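Local coordinates for NreA protein (Staphylococcus carnosus subsp. carnosus TM300, PDB 4IUH), which probably acts as the cytosolic nitrate receptor of the staphylococcal nitrate regulation system, sensing the anion with a GAF domain, at residues A[26-31]-A[154-159]; A[119-124]-A[160-165]. All blocks are in the same frame, centred on the assembly; numbering follows the deposited sequence.

How the interactions relate
The last ordered part of the chain runs through both contacts: residues 154-159 lie against helix 25-36 in interaction 1, and residues 160-165 follow directly to pair with strand 115-125 in interaction 2. The centres are about 14 Å apart, and the two contacts touch. Leu156 CD2 lies 4.0 Å from Leu123 CD2, while Phe159 brings CD1 to 3.7 Å from Trp124 O and CD2 to 4.2 Å from Leu123 CD1. Leu156 and Phe159 also rest on Ile43 and Leu45 of strand 40-47, so the tail joins the N-terminal helix and the sheet of the GAF scaffold within which this nitrate sensor probably holds its anion.

Interaction 1: A[26-31]-A[154-159]; sequences QDALDE and QRLGSF
Glu31 and Arg155 form the charged part of this contact, a two-pronged, side-on salt bridge. Arg155 NE donates to the syn lone pair of Glu31 OE1 over 3.1 Å in a nearly straight bond (170°), while Arg155 NH2 reaches Glu31 OE2 at 2.9 Å, also on the syn side but tilted out of the carboxylate plane. The planes of the two flat groups stand 34° apart. Glutamate suits the helix here because its carboxylate offers two oxygens to match NE and NH2; CG anti to the backbone N and a bend at chi2 (-85°) bring it over to the loop. Arginine answers with a chain extended from CG to NE, long enough to leave NH1 for a second salt bridge, to Glu36, five residues beyond Glu31 on the same helix. Two acidic partners should favour a charged, firmly oriented guanidinium.

A water adds a second polar link: it donates to Glu31 OE1 at 2.6 Å and to Arg155 O at 2.7 Å, tying the loop backbone to the same carboxylate.

The apolar part is small and buried. Ala28 turns its methyl toward the loop, with CB 3.7 Å from Leu156 CD1; so short a side chain lets the loop come close to the helix. Leu156 also packs against Ile32 and against Ile43 of strand 40-47, while Leu29 points away from the loop onto strands 40-47 and 54-61.

After Leu156 the chain reverses in a type II' turn closed by a weak bond from Phe159 N to Leu156 O. Gly157 fits its positive-phi corner. The whole joins the N-terminal helix, lying on the antiparallel sheet, to the chain's returning C-terminal tail, a helix-on-sheet layer consistent with the GAF fold.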
# COMPACT_ATOMS: atom_id res chain seq x y z
N GLN A 26 -12.30 5.67 2.98
CA GLN A 26 -12.65 5.20 1.65
C GLN A 26 -12.71 6.35 0.64
O GLN A 26 -12.16 6.25 -0.46
CB GLN A 26 -13.99 4.46 1.68
CG GLN A 26 -14.37 3.82 0.36
CD GLN A 26 -13.34 2.80 -0.09
OE1 GLN A 26 -13.09 1.81 0.60
NE2 GLN A 26 -12.72 3.05 -1.24
N ASP A 27 -13.35 7.45 1.03
CA ASP A 27 -13.46 8.61 0.17
C ASP A 27 -12.09 9.23 -0.10
O ASP A 27 -11.79 9.62 -1.23
CB ASP A 27 -14.39 9.66 0.79
CG ASP A 27 -15.78 9.12 1.09
OD1 ASP A 27 -16.67 9.24 0.22
OD2 ASP A 27 -15.99 8.60 2.20
N ALA A 28 -11.26 9.32 0.93
CA ALA A 28 -9.92 9.89 0.78
C ALA A 28 -9.06 9.03 -0.15
O ALA A 28 -8.29 9.56 -0.95
CB ALA A 28 -9.25 10.05 2.14
N LEU A 29 -9.22 7.72 -0.04
CA LEU A 29 -8.50 6.77 -0.87
C LEU A 29 -8.93 6.89 -2.32
O LEU A 29 -8.09 6.91 -3.23
CB LEU A 29 -8.75 5.34 -0.37
CG LEU A 29 -7.89 4.23 -0.95
CD1 LEU A 29 -6.43 4.51 -0.65
CD2 LEU A 29 -8.30 2.88 -0.39
N ASP A 30 -10.24 6.98 -2.54
CA ASP A 30 -10.78 7.17 -3.88
C ASP A 30 -10.27 8.45 -4.53
O ASP A 30 -9.90 8.45 -5.71
CB ASP A 30 -12.32 7.17 -3.86
CG ASP A 30 -12.90 5.82 -3.50
OD1 ASP A 30 -14.03 5.78 -2.96
OD2 ASP A 30 -12.24 4.80 -3.74
N GLU A 31 -10.26 9.54 -3.77
CA GLU A 31 -9.73 10.81 -4.27
C GLU A 31 -8.28 10.66 -4.73
O GLU A 31 -7.93 11.05 -5.84
CB GLU A 31 -9.83 11.90 -3.20
CG GLU A 31 -9.35 13.28 -3.66
CD GLU A 31 -7.84 13.47 -3.51
OE1 GLU A 31 -7.28 13.06 -2.46
OE2 GLU A 31 -7.22 14.02 -4.44
N GLN A 154 -1.69 15.72 5.01
CA GLN A 154 -2.88 16.52 4.74
C GLN A 154 -3.65 16.03 3.51
O GLN A 154 -4.06 16.82 2.67
CB GLN A 154 -2.53 18.01 4.61
N ARG A 155 -3.83 14.72 3.42
CA ARG A 155 -4.58 14.14 2.31
C ARG A 155 -5.18 12.80 2.69
O ARG A 155 -5.97 12.22 1.95
CB ARG A 155 -3.69 14.01 1.07
CG ARG A 155 -4.47 14.12 -0.23
CD ARG A 155 -3.55 14.17 -1.42
NE ARG A 155 -4.27 13.87 -2.65
CZ ARG A 155 -3.70 13.78 -3.85
NH1 ARG A 155 -2.40 13.97 -3.98
NH2 ARG A 155 -4.44 13.51 -4.91
N LEU A 156 -4.81 12.31 3.87
CA LEU A 156 -5.30 11.03 4.36
C LEU A 156 -5.43 11.09 5.88
O LEU A 156 -4.82 10.29 6.60
CB LEU A 156 -4.36 9.90 3.94
CG LEU A 156 -4.94 8.49 3.97
CD1 LEU A 156 -6.06 8.36 2.96
CD2 LEU A 156 -3.86 7.45 3.72
N GLY A 157 -6.22 12.04 6.36
CA GLY A 157 -6.47 12.18 7.78
C GLY A 157 -5.26 12.62 8.59
O GLY A 157 -4.59 13.59 8.24
N SER A 158 -5.00 11.90 9.67
CA SER A 158 -3.91 12.25 10.58
C SER A 158 -2.60 11.58 10.19
O SER A 158 -1.58 11.76 10.86
CB SER A 158 -4.28 11.86 12.02
OG SER A 158 -4.31 10.45 12.17
N PHE A 159 -2.61 10.81 9.11
CA PHE A 159 -1.41 10.09 8.70
C PHE A 159 -0.43 11.01 7.98
O PHE A 159 -0.83 11.96 7.30
CB PHE A 159 -1.76 8.90 7.81
CG PHE A 159 -2.57 7.84 8.51
CD1 PHE A 159 -2.17 7.36 9.75
CD2 PHE A 159 -3.72 7.34 7.94
CE1 PHE A 159 -2.91 6.39 10.40
CE2 PHE A 159 -4.47 6.37 8.59
CZ PHE A 159 -4.07 5.90 9.82
O HOH W 1 -7.76 13.06 0.09

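Interaction 2: A[119-124]-A[160-165]; sequences VAIPLW and TDEINK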
# COMPACT_ATOMS: atom_id res chain seq x y z
N VAL A 119 3.77 1.77 -5.87
CA VAL A 119 4.45 2.53 -4.84
C VAL A 119 3.76 2.23 -3.51
O VAL A 119 2.54 2.32 -3.40
CB VAL A 119 4.37 4.06 -5.07
CG1 VAL A 119 5.10 4.81 -3.96
CG2 VAL A 119 4.95 4.43 -6.42
N ALA A 120 4.54 1.84 -2.51
CA ALA A 120 4.01 1.56 -1.19
C ALA A 120 4.61 2.58 -0.24
O ALA A 120 5.82 2.72 -0.16
CB ALA A 120 4.38 0.15 -0.77
N ILE A 121 3.75 3.30 0.48
CA ILE A 121 4.23 4.38 1.34
C ILE A 121 3.87 4.18 2.80
O ILE A 121 2.71 3.97 3.14
CB ILE A 121 3.69 5.74 0.86
CG1 ILE A 121 4.17 6.02 -0.57
CG2 ILE A 121 4.14 6.85 1.78
CD1 ILE A 121 3.41 7.13 -1.25
N PRO A 122 4.88 4.26 3.69
CA PRO A 122 4.65 4.14 5.13
C PRO A 122 3.73 5.22 5.65
O PRO A 122 3.93 6.40 5.34
CB PRO A 122 6.06 4.30 5.72
CG PRO A 122 6.84 5.02 4.67
CD PRO A 122 6.29 4.52 3.37
N LEU A 123 2.71 4.81 6.40
CA LEU A 123 1.81 5.74 7.05
C LEU A 123 2.23 5.92 8.51
O LEU A 123 2.26 4.96 9.28
CB LEU A 123 0.38 5.21 7.00
CG LEU A 123 -0.24 4.98 5.62
CD1 LEU A 123 -1.66 4.47 5.76
CD2 LEU A 123 -0.19 6.27 4.78
N TRP A 124 2.54 7.16 8.87
CA TRP A 124 2.95 7.47 10.24
C TRP A 124 1.82 8.10 11.03
O TRP A 124 1.08 8.94 10.52
CB TRP A 124 4.16 8.40 10.23
CG TRP A 124 5.41 7.75 9.75
CD1 TRP A 124 5.66 7.29 8.49
CD2 TRP A 124 6.59 7.49 10.51
NE1 TRP A 124 6.93 6.76 8.42
CE2 TRP A 124 7.52 6.87 9.65
CE3 TRP A 124 6.96 7.72 11.84
CZ2 TRP A 124 8.79 6.49 10.07
CZ3 TRP A 124 8.22 7.33 12.26
CH2 TRP A 124 9.12 6.72 11.38
N THR A 160 0.85 10.74 8.16
CA THR A 160 1.89 11.42 7.40
C THR A 160 2.81 10.35 6.82
O THR A 160 2.64 9.16 7.10
CB THR A 160 2.72 12.40 8.28
OG1 THR A 160 3.41 11.67 9.30
CG2 THR A 160 1.82 13.44 8.93
N ASP A 161 3.77 10.77 6.00
CA ASP A 161 4.72 9.81 5.47
C ASP A 161 6.08 9.93 6.16
O ASP A 161 6.19 10.60 7.19
CB ASP A 161 4.83 9.89 3.94
CG ASP A 161 5.14 11.29 3.44
OD1 ASP A 161 4.56 11.69 2.41
OD2 ASP A 161 5.96 11.99 4.07
N GLU A 162 7.09 9.30 5.59
CA GLU A 162 8.41 9.22 6.22
C GLU A 162 9.19 10.52 6.10
O GLU A 162 10.14 10.77 6.85
CB GLU A 162 9.22 8.06 5.63
CG GLU A 162 9.73 8.28 4.22
CD GLU A 162 8.70 7.99 3.14
OE1 GLU A 162 9.10 7.55 2.04
OE2 GLU A 162 7.49 8.20 3.37
N ILE A 163 8.80 11.36 5.15
CA ILE A 163 9.51 12.60 4.89
C ILE A 163 9.36 13.59 6.06
O ILE A 163 8.24 13.86 6.51
CB ILE A 163 9.06 13.21 3.55
CG1 ILE A 163 9.33 12.19 2.44
CG2 ILE A 163 9.77 14.53 3.29
CD1 ILE A 163 8.58 12.43 1.15
N ASN A 164 10.50 14.08 6.54
CA ASN A 164 10.64 14.94 7.73
C ASN A 164 10.70 14.19 9.07
O ASN A 164 10.57 14.81 10.13
CB ASN A 164 9.58 16.05 7.80
CG ASN A 164 9.59 16.94 6.57
OD1 ASN A 164 8.88 16.67 5.60
ND2 ASN A 164 10.37 18.00 6.62
N LYS A 165 10.90 12.88 9.02
CA LYS A 165 11.02 12.09 10.25
C LYS A 165 12.48 11.97 10.71
O LYS A 165 13.32 11.37 10.04
CB LYS A 165 10.41 10.69 10.07
CG LYS A 165 8.93 10.69 9.71
CD LYS A 165 8.09 11.41 10.75
CE LYS A 165 6.63 11.46 10.32
NZ LYS A 165 5.74 11.99 11.38
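Thr160 O receives the N-H of Trp124 at 2.7 Å, nearly straight (172°), and also the CA-H of Leu123, a weaker contact. With Thr160 N donating back to Trp124 O at 3.0 Å, this makes a single antiparallel hydrogen-bonded bridge, which places the C-terminal tail of this GAF protein along the edge of strand 115-125 that Ala120 offers to Lys90. Asp161 CA adds a CA-H...O contact to Pro122 O.

Asp161 points away from the strand overall; OD2 accepts from Ile163 N in an Asx turn, and OD1 meets Arg151 and Ile152 N. Its CB still packs on Ile121 CG2 at 3.8 Å. Pro122, which has no N-H to donate, offers its ring CG to Glu162 OE2 at 3.5 Å, a carboxylate whose other oxygen pairs with Arg89.

Trp124 gives the broad surface. Its NE1, 3.6 Å from Glu162 CA, is buried with no polar partner. A type II turn, Glu162 to Lys165, brings the lysine back over the indole: bent at chi2 (-58°), it lays CG 4.0 Å from the six-membered ring's centroid, almost on the normal, and sends NZ to Thr160 OG1 at 3.1 Å.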